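Local coordinates for protein 2,4-dihydroxyhept-2-ene-1,7-dioic acid aldolase (Kordia algicida OT-1, PDB 6BDE) that binds heme b and, as a member of the H-NOX family, probably senses nitric oxide or oxygen at the heme iron, at residues D11-E14 with D15-L19; V22-I25 with I26-E30; E47-Q50 with L51-L55; L68-G71 with E72-S76; I103-E106 with V107-Y111. The protein carries 1 engineered substitution. All blocks are in the same frame, centred on the assembly; numbering follows the deposited sequence.

Overall arrangement
All five contacts lie within helices or at their ends; those of contacts 1 to 4 pack together, and helix 99-110 of contact 5 carries the axial ligand of the heme. Contact 1, at the end of helix 3-17, touches three others: V13 meets V22 of contact 2 and L55 of contact 3, while L12 rests on Y70 and H73 of contact 4. Contacts 2 and 3, with centres about 9 Å apart, are also joined by hydrogen bonds, S29 OG to N54 ND2 and E30 O to Q50 NE2. The heme lies between contacts 4 and 5, whose centres are about 19 Å apart: H104 of contact 5 binds the iron, and the F74 side chain of contact 4 comes within about 4 Å of the cofactor.

Contact 1: residues D11-E14 with D15-L19; sequences DLVE and DKFGL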
# COMPACT_ATOMS: atom_id res chain seq x y z
N ASP A 11 10.15 5.73 -9.13
CA ASP A 11 10.85 4.66 -9.83
C ASP A 11 9.89 3.81 -10.65
O ASP A 11 10.17 3.45 -11.79
CB ASP A 11 11.62 3.79 -8.84
CG ASP A 11 12.94 4.40 -8.42
OD1 ASP A 11 13.34 5.43 -9.02
OD2 ASP A 11 13.59 3.85 -7.51
N LEU A 12 8.73 3.49 -10.06
CA LEU A 12 7.73 2.69 -10.78
C LEU A 12 7.12 3.48 -11.93
O LEU A 12 6.81 2.91 -12.98
CB LEU A 12 6.65 2.23 -9.80
CG LEU A 12 5.68 1.16 -10.31
CD1 LEU A 12 6.44 -0.03 -10.87
CD2 LEU A 12 4.75 0.72 -9.19
N VAL A 13 6.93 4.79 -11.75
CA VAL A 13 6.41 5.62 -12.83
C VAL A 13 7.40 5.66 -13.99
O VAL A 13 7.02 5.57 -15.16
CB VAL A 13 6.10 7.04 -12.31
CG1 VAL A 13 5.63 7.93 -13.45
CG2 VAL A 13 5.04 6.98 -11.21
N GLU A 14 8.69 5.79 -13.68
CA GLU A 14 9.72 5.73 -14.72
C GLU A 14 9.74 4.37 -15.39
O GLU A 14 9.90 4.26 -16.61
CB GLU A 14 11.09 6.07 -14.13
CG GLU A 14 12.25 5.38 -14.82
CD GLU A 14 13.52 6.22 -14.81
OE1 GLU A 14 14.23 6.22 -15.83
OE2 GLU A 14 13.80 6.86 -13.77
N ASP A 15 9.57 3.30 -14.60
CA ASP A 15 9.62 1.95 -15.15
C ASP A 15 8.44 1.68 -16.08
O ASP A 15 8.61 1.03 -17.12
CB ASP A 15 9.65 0.93 -14.01
CG ASP A 15 9.37 -0.48 -14.48
OD1 ASP A 15 9.66 -0.80 -15.65
OD2 ASP A 15 8.84 -1.28 -13.67
N LYS A 16 7.26 2.17 -15.74
CA LYS A 16 6.04 1.83 -16.47
C LYS A 16 5.66 2.84 -17.54
O LYS A 16 5.24 2.45 -18.64
CB LYS A 16 4.87 1.66 -15.50
CG LYS A 16 3.55 1.31 -16.17
CD LYS A 16 3.62 -0.02 -16.91
CE LYS A 16 3.88 -1.17 -15.95
NZ LYS A 16 2.85 -1.22 -14.87
N PHE A 17 5.80 4.14 -17.26
CA PHE A 17 5.31 5.17 -18.17
C PHE A 17 6.41 6.03 -18.79
O PHE A 17 6.12 6.77 -19.73
CB PHE A 17 4.31 6.08 -17.44
CG PHE A 17 3.14 5.35 -16.85
CD1 PHE A 17 3.14 4.96 -15.52
CD2 PHE A 17 2.05 5.03 -17.64
CE1 PHE A 17 2.06 4.28 -14.99
CE2 PHE A 17 0.97 4.36 -17.11
CZ PHE A 17 0.98 3.98 -15.78
N GLY A 18 7.64 5.96 -18.30
CA GLY A 18 8.74 6.66 -18.92
C GLY A 18 9.22 7.84 -18.09
O GLY A 18 8.50 8.38 -17.23
N LEU A 19 10.45 8.26 -18.37
CA LEU A 19 11.07 9.35 -17.61
C LEU A 19 10.38 10.68 -17.87
O LEU A 19 10.31 11.53 -16.98
CB LEU A 19 12.55 9.45 -17.96
CG LEU A 19 13.41 10.34 -17.05
CD1 LEU A 19 13.62 9.67 -15.70
CD2 LEU A 19 14.74 10.65 -17.72
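E14 and L19 run side by side in the same direction, the glutamate carboxylate against a methyl of the leucine, with OE2 of E14 3.4 Å from CD1 of L19. D15, in the last turns of helix 3-17, sends its N-H to D11 O, 2.9 Å from N to O. Its CG stands anti to the backbone N (chi1 166°), which brings OD2 3.9 Å from CD1 of L12. V13, the third main residue, is buried: its O accepts from F17 N at 2.8 Å, and its CG1 lies 4.4 Å from CD1 of the F17 ring, while K16 CG sits over the rim of one face of that ring. G18 leaves the helical conformation with positive phi, where a side chain would collide with the carbonyl oxygen of F17. L12 and V13 turn to the neighbouring helices, L12 on Y70 and H73, V13 on V22 and L55. The helix thus has an apolar side facing its neighbours and a charged, mostly acidic outer side, and it closes with the sound bond from F17 N to V13 O and two weak ones from G18 N, to V13 O and E14 O, the chain turning at the glycine.

Contact 2: residues V22-I25 with I26-E30; sequences VDKI and ITQSE
The S29 hydroxyl donates to I25 O at 2.7 Å from OG, arriving nearly along the C=O axis (C=O...OG angle 168°), and in this way serves a carbonyl of the last turn of helix 19-27. The same OG is also hydrogen-bonded to N54 ND2. Two residues earlier, D23 O takes two donors from T27, the backbone N at 2.9 Å and OG1 at 3.0 Å, which reach it from opposite faces of its plane. With OG1 beside the backbone N (chi1 -73°), the threonine hydroxyl folds back onto its own helix. Q28 N donates to K24 O at 2.8 Å in a nearly straight bond (N-H...O 165°). The Q28 side chain then crosses that of K24: its NE2 is 3.5 Å from K24 CE and its OE1 3.6 Å from K24 CG, so the amide lies against the aliphatic part of the lysine, while OE1 accepts from N58 ND2. A leucine in place of Q28 would probably leave the N58 amide without this acceptor and weaken the tie between the two helices. Further out, V22 and I26 lie side by side, CG1 of the valine 4.1 Å from CD1 of the isoleucine. Beyond these pairs, V22 rests on V13 and E14 of helix 3-17 and I25 on L10, whereas Q28 and S29 face N54 and Q50 of helix 45-59, which places the second half of helix 19-27 and the residues after it between helix 3-17 and helix 45-59.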
# COMPACT_ATOMS: atom_id res chain seq x y z
N VAL A 22 7.55 11.16 -15.51
CA VAL A 22 8.03 11.54 -14.19
C VAL A 22 8.25 13.04 -14.12
O VAL A 22 7.83 13.71 -13.17
CB VAL A 22 9.31 10.77 -13.83
CG1 VAL A 22 9.82 11.18 -12.45
CG2 VAL A 22 9.07 9.27 -13.89
N ASP A 23 8.92 13.60 -15.14
CA ASP A 23 9.12 15.04 -15.20
C ASP A 23 7.80 15.78 -15.36
O ASP A 23 7.66 16.90 -14.86
CB ASP A 23 10.06 15.39 -16.36
CG ASP A 23 11.46 14.84 -16.16
OD1 ASP A 23 12.03 14.31 -17.14
OD2 ASP A 23 11.99 14.94 -15.04
N LYS A 24 6.84 15.18 -16.06
CA LYS A 24 5.58 15.86 -16.33
C LYS A 24 4.76 16.03 -15.05
O LYS A 24 4.34 17.14 -14.72
CB LYS A 24 4.78 15.10 -17.38
CG LYS A 24 3.38 15.65 -17.61
CD LYS A 24 2.88 15.37 -19.01
CE LYS A 24 1.48 15.94 -19.22
NZ LYS A 24 1.03 15.82 -20.63
N ILE A 25 4.52 14.93 -14.33
CA ILE A 25 3.71 15.02 -13.12
C ILE A 25 4.41 15.85 -12.05
O ILE A 25 3.75 16.46 -11.20
CB ILE A 25 3.36 13.61 -12.60
CG1 ILE A 25 4.62 12.87 -12.14
CG2 ILE A 25 2.63 12.81 -13.66
CD1 ILE A 25 4.33 11.55 -11.45
N ILE A 26 5.74 15.91 -12.08
CA ILE A 26 6.46 16.79 -11.17
C ILE A 26 6.29 18.24 -11.58
O ILE A 26 6.09 19.12 -10.74
CB ILE A 26 7.95 16.38 -11.10
CG1 ILE A 26 8.12 15.12 -10.27
CG2 ILE A 26 8.79 17.51 -10.54
CD1 ILE A 26 9.56 14.64 -10.18
N THR A 27 6.35 18.51 -12.89
CA THR A 27 6.16 19.88 -13.37
C THR A 27 4.74 20.37 -13.11
O THR A 27 4.54 21.52 -12.71
CB THR A 27 6.52 19.96 -14.85
OG1 THR A 27 7.94 19.87 -15.01
CG2 THR A 27 6.03 21.27 -15.46
N GLN A 28 3.74 19.50 -13.31
CA GLN A 28 2.36 19.85 -13.03
C GLN A 28 2.07 20.01 -11.54
O GLN A 28 0.96 20.45 -11.19
CB GLN A 28 1.40 18.80 -13.61
CG GLN A 28 1.50 18.60 -15.11
CD GLN A 28 0.75 17.37 -15.58
OE1 GLN A 28 0.95 16.27 -15.07
NE2 GLN A 28 -0.13 17.56 -16.56
N SER A 29 3.01 19.67 -10.67
CA SER A 29 2.79 19.64 -9.23
C SER A 29 3.69 20.65 -8.52
O SER A 29 4.85 20.84 -8.89
CB SER A 29 3.05 18.24 -8.66
OG SER A 29 2.18 17.27 -9.22
N GLU A 30 3.13 21.29 -7.48
CA GLU A 30 3.88 22.15 -6.56
C GLU A 30 3.37 21.85 -5.16
O GLU A 30 2.25 22.28 -4.85
CB GLU A 30 3.71 23.63 -6.91
CG GLU A 30 3.90 23.96 -8.39
CD GLU A 30 2.61 24.43 -9.04
OE1 GLU A 30 1.79 23.57 -9.44
OE2 GLU A 30 2.40 25.66 -9.15

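Contact 3: residues E47-Q50 with L51-L55; sequences EMLQ and LLQNL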
# COMPACT_ATOMS: atom_id res chain seq x y z
N GLU A 47 1.79 16.28 -1.38
CA GLU A 47 2.69 16.16 -2.52
C GLU A 47 2.41 14.88 -3.30
O GLU A 47 2.31 14.90 -4.53
CB GLU A 47 4.14 16.19 -2.04
CG GLU A 47 4.71 17.59 -1.86
CD GLU A 47 6.22 17.59 -1.85
OE1 GLU A 47 6.81 16.71 -2.50
OE2 GLU A 47 6.82 18.48 -1.21
N MET A 48 2.27 13.76 -2.59
CA MET A 48 1.98 12.49 -3.25
C MET A 48 0.61 12.50 -3.90
O MET A 48 0.43 11.94 -4.99
CB MET A 48 2.09 11.34 -2.24
CG MET A 48 1.62 9.99 -2.75
SD MET A 48 2.49 9.46 -4.24
CE MET A 48 4.06 8.95 -3.56
N LEU A 49 -0.37 13.13 -3.26
CA LEU A 49 -1.71 13.22 -3.85
C LEU A 49 -1.67 13.98 -5.17
O LEU A 49 -2.37 13.62 -6.12
CB LEU A 49 -2.67 13.88 -2.86
CG LEU A 49 -4.13 13.98 -3.31
CD1 LEU A 49 -4.69 12.60 -3.62
CD2 LEU A 49 -4.97 14.67 -2.24
N GLN A 50 -0.86 15.04 -5.24
CA GLN A 50 -0.69 15.76 -6.50
C GLN A 50 -0.07 14.86 -7.56
O GLN A 50 -0.51 14.85 -8.71
CB GLN A 50 0.17 17.00 -6.28
CG GLN A 50 -0.50 18.13 -5.52
CD GLN A 50 0.35 19.38 -5.48
OE1 GLN A 50 0.48 20.10 -6.47
NE2 GLN A 50 0.95 19.65 -4.32
N LEU A 51 0.96 14.11 -7.18
CA LEU A 51 1.62 13.22 -8.13
C LEU A 51 0.66 12.15 -8.64
O LEU A 51 0.67 11.81 -9.83
CB LEU A 51 2.84 12.57 -7.48
CG LEU A 51 3.97 13.50 -7.06
CD1 LEU A 51 5.04 12.74 -6.30
CD2 LEU A 51 4.57 14.21 -8.27
N LEU A 52 -0.20 11.63 -7.76
CA LEU A 52 -1.15 10.60 -8.17
C LEU A 52 -2.24 11.17 -9.06
O LEU A 52 -2.60 10.57 -10.08
CB LEU A 52 -1.76 9.92 -6.94
CG LEU A 52 -0.83 9.05 -6.10
CD1 LEU A 52 -1.42 8.81 -4.72
CD2 LEU A 52 -0.54 7.74 -6.80
N GLN A 53 -2.78 12.34 -8.70
CA GLN A 53 -3.85 12.94 -9.49
C GLN A 53 -3.37 13.32 -10.88
O GLN A 53 -4.09 13.15 -11.87
CB GLN A 53 -4.42 14.15 -8.76
CG GLN A 53 -5.31 13.81 -7.57
CD GLN A 53 -5.70 15.03 -6.77
OE1 GLN A 53 -5.13 16.11 -6.94
NE2 GLN A 53 -6.68 14.87 -5.88
N ASN A 54 -2.14 13.85 -10.98
CA ASN A 54 -1.62 14.25 -12.28
C ASN A 54 -1.25 13.04 -13.12
O ASN A 54 -1.44 13.04 -14.34
CB ASN A 54 -0.41 15.17 -12.10
CG ASN A 54 -0.81 16.58 -11.72
OD1 ASN A 54 -1.72 17.16 -12.31
ND2 ASN A 54 -0.12 17.15 -10.74
N LEU A 55 -0.72 11.99 -12.49
CA LEU A 55 -0.43 10.76 -13.22
C LEU A 55 -1.70 10.12 -13.74
O LEU A 55 -1.74 9.61 -14.87
CB LEU A 55 0.34 9.78 -12.33
CG LEU A 55 0.78 8.46 -12.97
CD1 LEU A 55 1.85 8.71 -14.01
CD2 LEU A 55 1.27 7.49 -11.91
O HOH W 1 -1.27 19.43 -8.86
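Regular i to i+4 bonds run through this part of helix 45-59, from L51 N to E47 O through N54 N to Q50 O, the shortest being L52 N to M48 O and Q53 N to L49 O, both 2.9 Å. On the buried side M48 and L52 meet. The methionine bends at chi2 (57°), which turns SD to within 3.8 Å of L52 CG, while its CG is 3.8 Å from L52 CD1. On the outer side the Q53 amide lies across the L49 side chain, with NE2 3.7 Å from CG of the leucine, a van der Waals contact of the amide with the leucine. Q50 and N54 share a water, which donates to Q50 OE1 at 3.0 Å and accepts from N54 ND2 at 3.2 Å. Q50 NE2 also donates to E30 O, which together with the N54 bond to S29 ties this polar edge to the residues after helix 19-27. E47, buried as well, is hydrogen-bonded to Y37 and S33. With M48 and L52 against F9 of helix 3-17, and L51 and L55 on I25, the segment is an amphipathic helix packed within the helical part of the H-NOX fold, the M48 side chain about 8 Å from the heme.

Contact 4: residues L68-G71 with E72-S76; sequences LTYG and EHFFS. Engineered in segment 68-71: G71 (natural residue Ala).
Y70 and F74, with G71 between them, form the buried side of this turn of helix 63-81, towards helix 3-17 and the heme. The tyrosine CG is anti to the backbone N (chi1 -178°), which carries the ring along the helix toward the side chains that follow. H73, only partly exposed, comes to the edge of the ring, near its plane, with CD2 4.2 Å from CE1 of Y70; Y70 likewise meets the histidine ring at its edge, and H73 NE2 makes a weak bond to E8 OE1. F74 lies beside the tyrosine, pointing the same way, its CD1 3.9 Å from Y70 OH. The hydroxyl makes its weak hydrogen bond to I5 O, and the Y70 ring meets F142 with planes at about 45°. Backbone bonds support the turn: F74 N donates to Y70 O at 2.8 Å, and E72 N to L68 O at 3.0 Å.

G71 is an engineered glycine, alanine in the natural sequence, and the substitution lies at what is probably the glycine hinge of H-NOX proteins. Its phi and psi are helical. F75 N makes a weak bond to G71 O, at 3.4 Å. Nearby F74 comes to about 4 Å from the heme, and through its side chain the helix borders the cofactor pocket.

The other side of the helix is more exposed. L68 and E72, each partly exposed, run side by side there, CD2 of the leucine 3.6 Å from OE2 of the glutamate, a methyl lying against the carboxylate, whose OE2 is hydrogen-bonded to N148 ND2. T69 is the most open to solvent, with OG1 bonded to D65 O.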
# COMPACT_ATOMS: atom_id res chain seq x y z
N LEU A 68 -2.93 0.32 -6.48
CA LEU A 68 -2.90 -1.13 -6.39
C LEU A 68 -1.59 -1.68 -6.95
O LEU A 68 -0.92 -2.49 -6.31
CB LEU A 68 -4.10 -1.73 -7.13
CG LEU A 68 -4.45 -3.20 -6.87
CD1 LEU A 68 -5.93 -3.44 -7.11
CD2 LEU A 68 -3.62 -4.16 -7.71
N THR A 69 -1.22 -1.24 -8.15
CA THR A 69 0.04 -1.68 -8.75
C THR A 69 1.23 -1.28 -7.89
O THR A 69 2.17 -2.06 -7.72
CB THR A 69 0.18 -1.10 -10.16
OG1 THR A 69 -0.89 -1.58 -10.99
CG2 THR A 69 1.51 -1.50 -10.78
N TYR A 70 1.20 -0.07 -7.33
CA TYR A 70 2.30 0.36 -6.47
C TYR A 70 2.34 -0.46 -5.18
O TYR A 70 3.43 -0.84 -4.72
CB TYR A 70 2.16 1.85 -6.15
CG TYR A 70 3.29 2.39 -5.29
CD1 TYR A 70 4.60 1.98 -5.50
CD2 TYR A 70 3.04 3.30 -4.28
CE1 TYR A 70 5.63 2.46 -4.72
CE2 TYR A 70 4.06 3.79 -3.49
CZ TYR A 70 5.36 3.36 -3.71
OH TYR A 70 6.38 3.84 -2.93
N GLY A 71 1.18 -0.73 -4.58
CA GLY A 71 1.16 -1.53 -3.37
C GLY A 71 1.72 -2.93 -3.59
O GLY A 71 2.41 -3.47 -2.72
N GLU A 72 1.42 -3.53 -4.74
CA GLU A 72 2.01 -4.83 -5.06
C GLU A 72 3.52 -4.72 -5.24
O GLU A 72 4.26 -5.61 -4.81
CB GLU A 72 1.35 -5.41 -6.31
CG GLU A 72 -0.13 -5.71 -6.15
CD GLU A 72 -0.68 -6.58 -7.25
OE1 GLU A 72 -0.05 -6.65 -8.33
OE2 GLU A 72 -1.74 -7.21 -7.04
N HIS A 73 3.98 -3.63 -5.86
CA HIS A 73 5.42 -3.45 -6.04
C HIS A 73 6.12 -3.19 -4.71
O HIS A 73 7.25 -3.64 -4.50
CB HIS A 73 5.69 -2.29 -7.01
CG HIS A 73 7.11 -1.82 -7.00
ND1 HIS A 73 8.14 -2.55 -7.55
CD2 HIS A 73 7.67 -0.69 -6.51
CE1 HIS A 73 9.27 -1.89 -7.39
NE2 HIS A 73 9.01 -0.75 -6.76
N PHE A 74 5.46 -2.48 -3.79
CA PHE A 74 6.09 -2.16 -2.52
C PHE A 74 6.29 -3.38 -1.64
O PHE A 74 7.15 -3.35 -0.75
CB PHE A 74 5.27 -1.11 -1.76
CG PHE A 74 6.03 -0.45 -0.65
CD1 PHE A 74 7.01 0.50 -0.92
CD2 PHE A 74 5.77 -0.78 0.67
CE1 PHE A 74 7.71 1.10 0.11
CE2 PHE A 74 6.47 -0.18 1.70
CZ PHE A 74 7.44 0.76 1.42
N PHE A 75 5.53 -4.46 -1.86
CA PHE A 75 5.75 -5.68 -1.10
C PHE A 75 7.13 -6.26 -1.39
O PHE A 75 7.78 -6.80 -0.49
CB PHE A 75 4.67 -6.71 -1.41
CG PHE A 75 4.67 -7.89 -0.49
CD1 PHE A 75 3.91 -7.90 0.66
CD2 PHE A 75 5.45 -9.01 -0.77
CE1 PHE A 75 3.91 -8.99 1.52
CE2 PHE A 75 5.46 -10.10 0.07
CZ PHE A 75 4.69 -10.09 1.22
N SER A 76 7.59 -6.14 -2.64
CA SER A 76 8.94 -6.60 -2.97
C SER A 76 10.00 -5.75 -2.27
O SER A 76 11.07 -6.27 -1.92
CB SER A 76 9.15 -6.57 -4.48
OG SER A 76 9.22 -5.23 -4.96

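Contact 5: residues I103-E106 with V107-Y111; sequences IHVE and VRKIY. With HEM (protoporphyrin IX containing Fe), chain B.
The imidazole of H104 and the isopropyl group of V107 meet at the ring edge, with CG2 of the valine 3.8 Å from CD2 and near the ring plane. NE2 of the same ring binds the heme iron at 2.0 Å; CG set beside the backbone N (chi1 -82°) turns the ring out of the helix to the metal. V107 follows it down onto the porphyrin, CG2 3.5 Å from CHB, and I103 lays CG2 3.6 Å from C4B. Histidine and two branched side chains on one face of helix 99-110 thus form part of the proximal side of the heme pocket, as in H-NOX domains, where this helix supplies the axial ligand. Y111, just past the helix, reaches CMA of the heme with CE2. Away from the heme, E106 and K109 cross, with OE2 3.2 Å from NZ in a salt bridge whose hydrogen bond is weak; E106 bends at chi2 (-55°), bringing its carboxylate to the end of the extended lysine. Without the E106 carboxylate, as with an alanine here, the K109 ammonium is likely to lose this partner, its chain then held mainly by V105. R108 turns away, NH1 donating to A114 O, while a water that donates to H104 O at 2.8 Å weakly accepts from R108 NE.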
# COMPACT_ATOMS: atom_id res chain seq x y z
N ILE A 103 3.38 -5.26 13.07
CA ILE A 103 4.13 -4.82 11.89
C ILE A 103 4.34 -3.31 11.92
O ILE A 103 5.47 -2.82 11.90
CB ILE A 103 3.43 -5.27 10.60
CG1 ILE A 103 3.55 -6.79 10.43
CG2 ILE A 103 4.03 -4.56 9.40
CD1 ILE A 103 2.66 -7.35 9.34
N HIS A 104 3.24 -2.56 11.98
CA HIS A 104 3.35 -1.11 11.98
C HIS A 104 3.85 -0.55 13.31
O HIS A 104 4.23 0.62 13.36
CB HIS A 104 2.01 -0.48 11.60
CG HIS A 104 1.77 -0.44 10.12
ND1 HIS A 104 0.55 -0.11 9.57
CD2 HIS A 104 2.59 -0.69 9.08
CE1 HIS A 104 0.63 -0.17 8.25
NE2 HIS A 104 1.86 -0.51 7.93
N VAL A 105 3.87 -1.36 14.37
CA VAL A 105 4.58 -0.97 15.58
C VAL A 105 6.08 -0.96 15.32
O VAL A 105 6.80 -0.05 15.76
CB VAL A 105 4.21 -1.90 16.75
CG1 VAL A 105 5.12 -1.65 17.94
CG2 VAL A 105 2.75 -1.72 17.13
N GLU A 106 6.58 -1.97 14.60
CA GLU A 106 8.00 -2.00 14.25
C GLU A 106 8.35 -0.88 13.28
O GLU A 106 9.46 -0.33 13.34
CB GLU A 106 8.35 -3.36 13.64
CG GLU A 106 8.28 -4.51 14.62
CD GLU A 106 9.14 -4.29 15.85
OE1 GLU A 106 10.35 -4.03 15.68
OE2 GLU A 106 8.60 -4.36 16.97
N VAL A 107 7.43 -0.52 12.39
CA VAL A 107 7.68 0.55 11.43
C VAL A 107 7.87 1.88 12.15
O VAL A 107 8.71 2.70 11.77
CB VAL A 107 6.53 0.63 10.40
CG1 VAL A 107 6.78 1.75 9.40
CG2 VAL A 107 6.37 -0.71 9.69
N ARG A 108 7.10 2.11 13.22
CA ARG A 108 7.25 3.35 13.97
C ARG A 108 8.61 3.42 14.65
O ARG A 108 9.13 4.52 14.89
CB ARG A 108 6.13 3.48 15.00
CG ARG A 108 6.04 4.86 15.64
CD ARG A 108 4.66 5.13 16.21
NE ARG A 108 3.64 5.24 15.17
CZ ARG A 108 3.60 6.21 14.26
NH1 ARG A 108 4.53 7.15 14.26
NH2 ARG A 108 2.64 6.23 13.35
N LYS A 109 9.21 2.27 14.96
CA LYS A 109 10.58 2.26 15.47
C LYS A 109 11.58 2.58 14.36
O LYS A 109 12.56 3.30 14.59
CB LYS A 109 10.90 0.90 16.09
CG LYS A 109 9.95 0.48 17.20
CD LYS A 109 10.39 -0.84 17.82
CE LYS A 109 9.25 -1.52 18.55
NZ LYS A 109 9.71 -2.66 19.39
N ILE A 110 11.35 2.05 13.16
CA ILE A 110 12.19 2.41 12.02
C ILE A 110 12.09 3.90 11.75
O ILE A 110 13.08 4.64 11.82
CB ILE A 110 11.79 1.59 10.77
CG1 ILE A 110 11.73 0.10 11.08
CG2 ILE A 110 12.76 1.87 9.62
CD1 ILE A 110 10.98 -0.70 10.03
N TYR A 111 10.88 4.37 11.46
CA TYR A 111 10.62 5.78 11.16
C TYR A 111 9.74 6.36 12.25
O TYR A 111 8.51 6.20 12.22
CB TYR A 111 9.95 5.93 9.79
CG TYR A 111 10.71 5.27 8.66
CD1 TYR A 111 11.93 5.78 8.22
CD2 TYR A 111 10.22 4.13 8.03
CE1 TYR A 111 12.63 5.18 7.19
CE2 TYR A 111 10.92 3.52 7.00
CZ TYR A 111 12.12 4.05 6.58
OH TYR A 111 12.82 3.46 5.56
CHA HEM B . 2.30 3.20 4.95
CHB HEM B . 6.38 -0.14 6.25
CHC HEM B . 2.98 -4.46 5.93
CHD HEM B . -1.06 -1.14 4.38
C1A HEM B . 3.65 2.24 5.36
C2A HEM B . 4.81 3.04 5.24
C3A HEM B . 5.81 2.22 5.57
C4A HEM B . 5.18 0.99 5.84
CMA HEM B . 7.30 2.54 5.63
CAA HEM B . 4.90 4.52 4.87
CBA HEM B . 4.78 5.34 6.15
CGA HEM B . 5.00 6.83 5.89
O1A HEM B . 5.13 7.62 6.86
O2A HEM B . 5.05 7.26 4.71
C1B HEM B . 5.59 -1.59 6.18
C2B HEM B . 6.42 -2.89 6.19
C3B HEM B . 5.48 -3.96 6.10
C4B HEM B . 4.14 -3.28 6.05
CMB HEM B . 7.94 -2.99 6.28
CAB HEM B . 5.76 -5.46 6.08
CBB HEM B . 6.42 -6.03 7.07
C1C HEM B . 1.62 -3.56 5.40
C2C HEM B . 0.63 -4.41 4.87
C3C HEM B . -0.36 -3.59 4.49
C4C HEM B . 0.10 -2.30 4.82
CMC HEM B . 0.67 -5.94 4.77
CAC HEM B . -1.70 -3.97 3.86
CBC HEM B . -2.79 -3.96 4.60
C1D HEM B . -0.19 0.29 4.46
C2D HEM B . -0.97 1.38 3.77
C3D HEM B . -0.15 2.54 3.89
C4D HEM B . 1.12 2.09 4.65
CMD HEM B . -2.34 1.29 3.11
CAD HEM B . -0.47 3.94 3.36
CBD HEM B . -0.58 4.94 4.50
CGD HEM B . -2.05 5.12 4.87
O1D HEM B . -2.90 4.31 4.42
O2D HEM B . -2.39 6.06 5.63
NA HEM B . 3.79 0.88 5.67
NB HEM B . 4.07 -1.80 6.01
NC HEM B . 1.39 -2.18 5.34
ND HEM B . 1.17 0.58 4.98
FE HEM B . 2.45 -0.59 6.01
O HOH W 2 2.50 2.00 15.11